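Side-chain contacts in citrate synthase (Thermotoga maritima, PDB 2P2W), which probably catalyses the condensation of oxaloacetate with acetyl-CoA and water to give citrate and CoA, a step of the tricarboxylic acid cycle: residues Phe262-Leu267 against Ile279-Glu284; Tyr286-Lys291 against Ile295-Asp300. All blocks are in the same frame, centred on the assembly; numbering follows the deposited sequence.

Contact 1. Residues Phe262-Leu267 against Ile279-Glu284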
# COMPACT_ATOMS: atom_id res chain seq x y z
N PHE A 262 7.05 -29.02 3.01
CA PHE A 262 7.28 -29.10 4.44
C PHE A 262 5.94 -29.18 5.19
O PHE A 262 5.74 -30.07 6.01
CB PHE A 262 8.08 -27.87 4.92
CG PHE A 262 8.54 -27.96 6.35
CD1 PHE A 262 7.63 -27.86 7.40
CD2 PHE A 262 9.88 -28.14 6.65
CE1 PHE A 262 8.05 -27.95 8.73
CE2 PHE A 262 10.32 -28.23 7.98
CZ PHE A 262 9.40 -28.14 9.02
N LEU A 263 5.03 -28.26 4.89
CA LEU A 263 3.73 -28.25 5.55
C LEU A 263 2.88 -29.47 5.21
O LEU A 263 2.07 -29.90 6.03
CB LEU A 263 2.96 -26.97 5.21
CG LEU A 263 3.58 -25.68 5.77
CD1 LEU A 263 2.73 -24.49 5.37
CD2 LEU A 263 3.67 -25.77 7.29
N LYS A 264 3.05 -30.03 4.02
CA LYS A 264 2.29 -31.22 3.67
C LYS A 264 2.73 -32.35 4.61
O LYS A 264 1.90 -33.15 5.06
CB LYS A 264 2.53 -31.64 2.22
CG LYS A 264 1.64 -32.79 1.78
CD LYS A 264 1.95 -33.26 0.37
CE LYS A 264 1.01 -34.39 -0.03
NZ LYS A 264 1.35 -34.92 -1.38
N ARG A 265 4.02 -32.41 4.90
CA ARG A 265 4.55 -33.44 5.79
C ARG A 265 4.02 -33.23 7.20
O ARG A 265 3.69 -34.19 7.90
CB ARG A 265 6.08 -33.43 5.79
CG ARG A 265 6.69 -34.52 6.66
CD ARG A 265 8.20 -34.63 6.50
NE ARG A 265 8.90 -33.42 6.94
CZ ARG A 265 9.34 -32.47 6.12
NH1 ARG A 265 9.16 -32.57 4.81
NH2 ARG A 265 9.96 -31.41 6.62
N VAL A 266 3.94 -31.97 7.62
CA VAL A 266 3.43 -31.64 8.95
C VAL A 266 2.02 -32.20 9.10
O VAL A 266 1.70 -32.87 10.09
CB VAL A 266 3.39 -30.12 9.16
CG1 VAL A 266 2.63 -29.78 10.43
CG2 VAL A 266 4.82 -29.57 9.23
N LEU A 267 1.17 -31.92 8.12
CA LEU A 267 -0.21 -32.39 8.14
C LEU A 267 -0.27 -33.92 8.07
O LEU A 267 -1.07 -34.55 8.77
CB LEU A 267 -0.99 -31.78 6.97
CG LEU A 267 -1.23 -30.27 7.11
CD1 LEU A 267 -1.73 -29.68 5.79
CD2 LEU A 267 -2.25 -30.04 8.22
N ILE A 279 -8.54 -34.10 0.82
CA ILE A 279 -8.96 -33.51 -0.45
C ILE A 279 -7.80 -32.76 -1.11
O ILE A 279 -7.55 -32.93 -2.31
CB ILE A 279 -10.16 -32.55 -0.24
CG1 ILE A 279 -11.34 -33.33 0.34
CG2 ILE A 279 -10.56 -31.91 -1.58
CD1 ILE A 279 -12.51 -32.46 0.79
N ALA A 280 -7.09 -31.95 -0.34
CA ALA A 280 -5.97 -31.18 -0.86
C ALA A 280 -4.87 -32.10 -1.40
O ALA A 280 -4.24 -31.82 -2.43
CB ALA A 280 -5.40 -30.28 0.24
N SER A 281 -4.63 -33.20 -0.69
CA SER A 281 -3.61 -34.15 -1.11
C SER A 281 -4.01 -34.82 -2.42
O SER A 281 -3.18 -35.03 -3.30
CB SER A 281 -3.41 -35.20 -0.02
OG SER A 281 -2.24 -35.96 -0.27
N LYS A 282 -5.30 -35.14 -2.54
CA LYS A 282 -5.80 -35.78 -3.75
C LYS A 282 -5.75 -34.81 -4.93
O LYS A 282 -5.48 -35.20 -6.06
CB LYS A 282 -7.23 -36.26 -3.54
CG LYS A 282 -7.77 -37.11 -4.69
CD LYS A 282 -6.96 -38.39 -4.85
CE LYS A 282 -7.65 -39.36 -5.79
NZ LYS A 282 -6.90 -40.64 -5.87
N LEU A 283 -6.01 -33.54 -4.64
CA LEU A 283 -5.99 -32.50 -5.67
C LEU A 283 -4.57 -32.40 -6.23
O LEU A 283 -4.38 -32.31 -7.45
CB LEU A 283 -6.43 -31.16 -5.08
CG LEU A 283 -6.56 -29.96 -6.02
CD1 LEU A 283 -7.50 -30.30 -7.18
CD2 LEU A 283 -7.11 -28.77 -5.22
N GLU A 284 -3.58 -32.43 -5.35
CA GLU A 284 -2.19 -32.36 -5.78
C GLU A 284 -1.85 -33.59 -6.62
O GLU A 284 -1.23 -33.48 -7.68
CB GLU A 284 -1.24 -32.31 -4.58
CG GLU A 284 0.20 -32.59 -4.96
CD GLU A 284 1.14 -32.56 -3.78
OE1 GLU A 284 0.73 -32.07 -2.70
OE2 GLU A 284 2.29 -33.02 -3.92
O HOH W 1 -0.51 -36.02 -2.87
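Lys264 reaches from helix 258-270 to Ser281 and Glu284, which sit one turn apart on helix 275-289. The two backbones stay well separated, with the CA atoms of Lys264 and Ser281 8.1 Å apart. One long side chain makes the crossing. Its CG lies anti to the backbone N (chi1 -174°) and every later torsion is also extended, which carries the ammonium group straight out to the second helix. Glu284 is extended too and comes from the opposite direction. Lys264 NZ meets Glu284 OE1 at 3.2 Å in a salt bridge whose hydrogen bond is weak. Lys264 NZ is almost as near to Glu284 OE2, at 3.3 Å, so it faces both carboxylate oxygens.

The close part of the contact lies on this buried carboxylate. Glu284 OE1 also touches the lysine methylenes and is hydrogen-bonded to Tyr302 OH, so two residues hold it. The Lys264 side chain itself touches Tyr302. The Ser281 side is looser and watery. Lys264 CE passes Ser281 OG at 3.6 Å without a direct bond. A water fills in: it accepts from Lys264 NZ at 2.6 Å, donates to Ser281 O at 2.9 Å and pairs with Ser281 OG. Ser281 and Lys264 are both partly exposed here.

Cutting Lys264 back to an alanine is likely to leave the buried Glu284 carboxylate without its positive mate and to open a gap between the helices. A lysine-glutamate salt bridge, with a bound water beside it, thus joins two consecutive helices of the largely helical citrate synthase fold.

Contact 2. Residues Tyr286-Lys291 against Ile295-Asp300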
# COMPACT_ATOMS: atom_id res chain seq x y z
N TYR A 286 -3.75 -35.51 -8.46
CA TYR A 286 -4.35 -35.46 -9.78
C TYR A 286 -3.69 -34.44 -10.71
O TYR A 286 -3.39 -34.74 -11.87
CB TYR A 286 -5.85 -35.16 -9.69
CG TYR A 286 -6.51 -35.07 -11.04
CD1 TYR A 286 -7.02 -36.22 -11.66
CD2 TYR A 286 -6.58 -33.86 -11.73
CE1 TYR A 286 -7.57 -36.16 -12.93
CE2 TYR A 286 -7.12 -33.79 -13.01
CZ TYR A 286 -7.62 -34.94 -13.60
OH TYR A 286 -8.15 -34.89 -14.87
N ILE A 287 -3.46 -33.24 -10.19
CA ILE A 287 -2.87 -32.17 -10.98
C ILE A 287 -1.42 -32.45 -11.37
O ILE A 287 -1.04 -32.24 -12.52
CB ILE A 287 -2.97 -30.82 -10.23
CG1 ILE A 287 -4.44 -30.37 -10.21
CG2 ILE A 287 -2.08 -29.77 -10.90
CD1 ILE A 287 -4.70 -29.08 -9.47
N VAL A 288 -0.63 -32.94 -10.43
CA VAL A 288 0.77 -33.24 -10.71
C VAL A 288 0.95 -34.51 -11.55
O VAL A 288 1.74 -34.51 -12.50
CB VAL A 288 1.59 -33.35 -9.40
CG1 VAL A 288 3.03 -33.73 -9.71
CG2 VAL A 288 1.55 -32.02 -8.65
N SER A 289 0.23 -35.58 -11.22
CA SER A 289 0.37 -36.83 -11.98
C SER A 289 -0.08 -36.67 -13.44
O SER A 289 0.47 -37.31 -14.34
CB SER A 289 -0.41 -37.97 -11.32
OG SER A 289 -1.81 -37.78 -11.40
N ASN A 290 -1.07 -35.82 -13.68
CA ASN A 290 -1.55 -35.57 -15.03
C ASN A 290 -0.85 -34.37 -15.67
O ASN A 290 -1.18 -33.97 -16.79
CB ASN A 290 -3.07 -35.35 -15.02
CG ASN A 290 -3.84 -36.64 -14.79
OD1 ASN A 290 -3.95 -37.48 -15.68
ND2 ASN A 290 -4.37 -36.80 -13.58
N LYS A 291 0.12 -33.80 -14.96
CA LYS A 291 0.88 -32.65 -15.44
C LYS A 291 -0.02 -31.53 -15.93
O LYS A 291 0.29 -30.85 -16.92
CB LYS A 291 1.83 -33.07 -16.56
CG LYS A 291 2.94 -34.01 -16.11
CD LYS A 291 3.96 -34.25 -17.21
CE LYS A 291 5.09 -35.13 -16.72
NZ LYS A 291 4.57 -36.43 -16.23
N ILE A 295 1.57 -27.09 -13.25
CA ILE A 295 1.55 -26.33 -12.01
C ILE A 295 1.63 -27.25 -10.80
O ILE A 295 1.26 -28.42 -10.87
CB ILE A 295 0.28 -25.45 -11.88
CG1 ILE A 295 -0.98 -26.33 -11.87
CG2 ILE A 295 0.24 -24.43 -13.01
CD1 ILE A 295 -2.28 -25.54 -11.70
N TYR A 296 2.11 -26.71 -9.69
CA TYR A 296 2.26 -27.47 -8.46
C TYR A 296 1.65 -26.72 -7.29
O TYR A 296 1.30 -25.54 -7.41
CB TYR A 296 3.74 -27.73 -8.18
CG TYR A 296 4.45 -28.50 -9.26
CD1 TYR A 296 4.75 -27.92 -10.49
CD2 TYR A 296 4.82 -29.83 -9.05
CE1 TYR A 296 5.41 -28.64 -11.49
CE2 TYR A 296 5.47 -30.56 -10.04
CZ TYR A 296 5.77 -29.95 -11.26
OH TYR A 296 6.41 -30.68 -12.23
N PRO A 297 1.52 -27.39 -6.14
CA PRO A 297 0.95 -26.71 -4.97
C PRO A 297 1.89 -25.60 -4.50
O PRO A 297 3.11 -25.74 -4.61
CB PRO A 297 0.86 -27.82 -3.92
CG PRO A 297 0.88 -29.14 -4.64
CD PRO A 297 1.71 -28.83 -5.87
N ASN A 298 1.33 -24.50 -4.02
CA ASN A 298 2.16 -23.45 -3.45
C ASN A 298 1.82 -23.50 -1.96
O ASN A 298 0.88 -24.21 -1.56
CB ASN A 298 1.88 -22.06 -4.07
CG ASN A 298 0.45 -21.61 -3.89
OD1 ASN A 298 -0.12 -21.70 -2.80
ND2 ASN A 298 -0.14 -21.09 -4.96
N VAL A 299 2.57 -22.78 -1.14
CA VAL A 299 2.36 -22.80 0.30
C VAL A 299 0.93 -22.57 0.80
O VAL A 299 0.54 -23.11 1.83
CB VAL A 299 3.32 -21.79 1.01
CG1 VAL A 299 2.81 -20.37 0.80
CG2 VAL A 299 3.45 -22.12 2.49
N ASP A 300 0.15 -21.78 0.06
CA ASP A 300 -1.23 -21.48 0.48
C ASP A 300 -2.14 -22.70 0.59
O ASP A 300 -3.11 -22.69 1.36
CB ASP A 300 -1.88 -20.48 -0.49
CG ASP A 300 -1.14 -19.16 -0.57
OD1 ASP A 300 -0.57 -18.72 0.45
OD2 ASP A 300 -1.16 -18.54 -1.66
O HOH W 2 1.33 -30.37 -12.97
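Ile287 and Val288, in the last turns of helix 275-289, pack on the extended loop residues Ile295 to Pro297, forming a helix-loop-helix connection. The first helix ends in a Schellman motif at Lys291, whose phi is positive. The second begins at the N-cap Asn298 and carries Asp300, a predicted active-site residue.

Ile295 comes first. Its CG1 lies between the backbone N and the carbonyl carbon (chi1 62°) and meets Ile287 CG2 at 3.7 Å, the two side chains crossing obliquely. Ile287 CG2 also lies 3.6 Å from Ile295 O. A water close to both Ile287 O and Ile295 O lies between the two backbones. Phe248 touches both isoleucines.

Tyr296 follows, and its side chain crosses Val288 at about a right angle. The two valine methyls are spread along one side of the ring: Val288 CG2 is 4.0 Å from Tyr296 CD2, and Val288 CG1 is 4.0 Å from Tyr296 CE2. CG2 approaches the ring obliquely. Tyr256 meets the Tyr296 ring edge-to-face and also touches Val288. The Tyr296 side chain is about 7 Å from that of the predicted active-site His250.

Pro297 closes the apolar row, with its CD 4.2 Å from Val288 CG2. Beyond it the chain moves away from the first helix. Asn298 is bonded through ND2 to Gly249 O, which ties the N-cap to the loop just before His250. Val299 N bonds to Asp257. Asp300 lies buried in the first turn, near a citrate anion that probably came from the crystallisation liquor. Its backbone N donates to Asn298 OD1 at 2.9 Å, a weak capping bond with an N-H...O angle of 130°.

Overall arrangement
Both contacts use helix 275-289, contact 1 through its middle and contact 2 through its C-terminal end. Contact 1 joins it to the preceding helix 258-270, and contact 2 to the residues leading into helix 299-309. Both are partly buried: of the touching residues, Glu284 is buried in contact 1, Ile287 and Pro297 in contact 2, and the others are partly exposed. Contact 1 is polar, with a charge pair and a water, whereas contact 2 is mainly apolar. Contact 1 is away from the predicted active-site residues, while segment 295-300 of contact 2 carries one, Asp300, beyond the residues that touch. The two meet directly: Glu284 OE1 packs 3.5 Å from Pro297 CG, and Leu263 CD1 lies 3.8 Å from Val299 CG2.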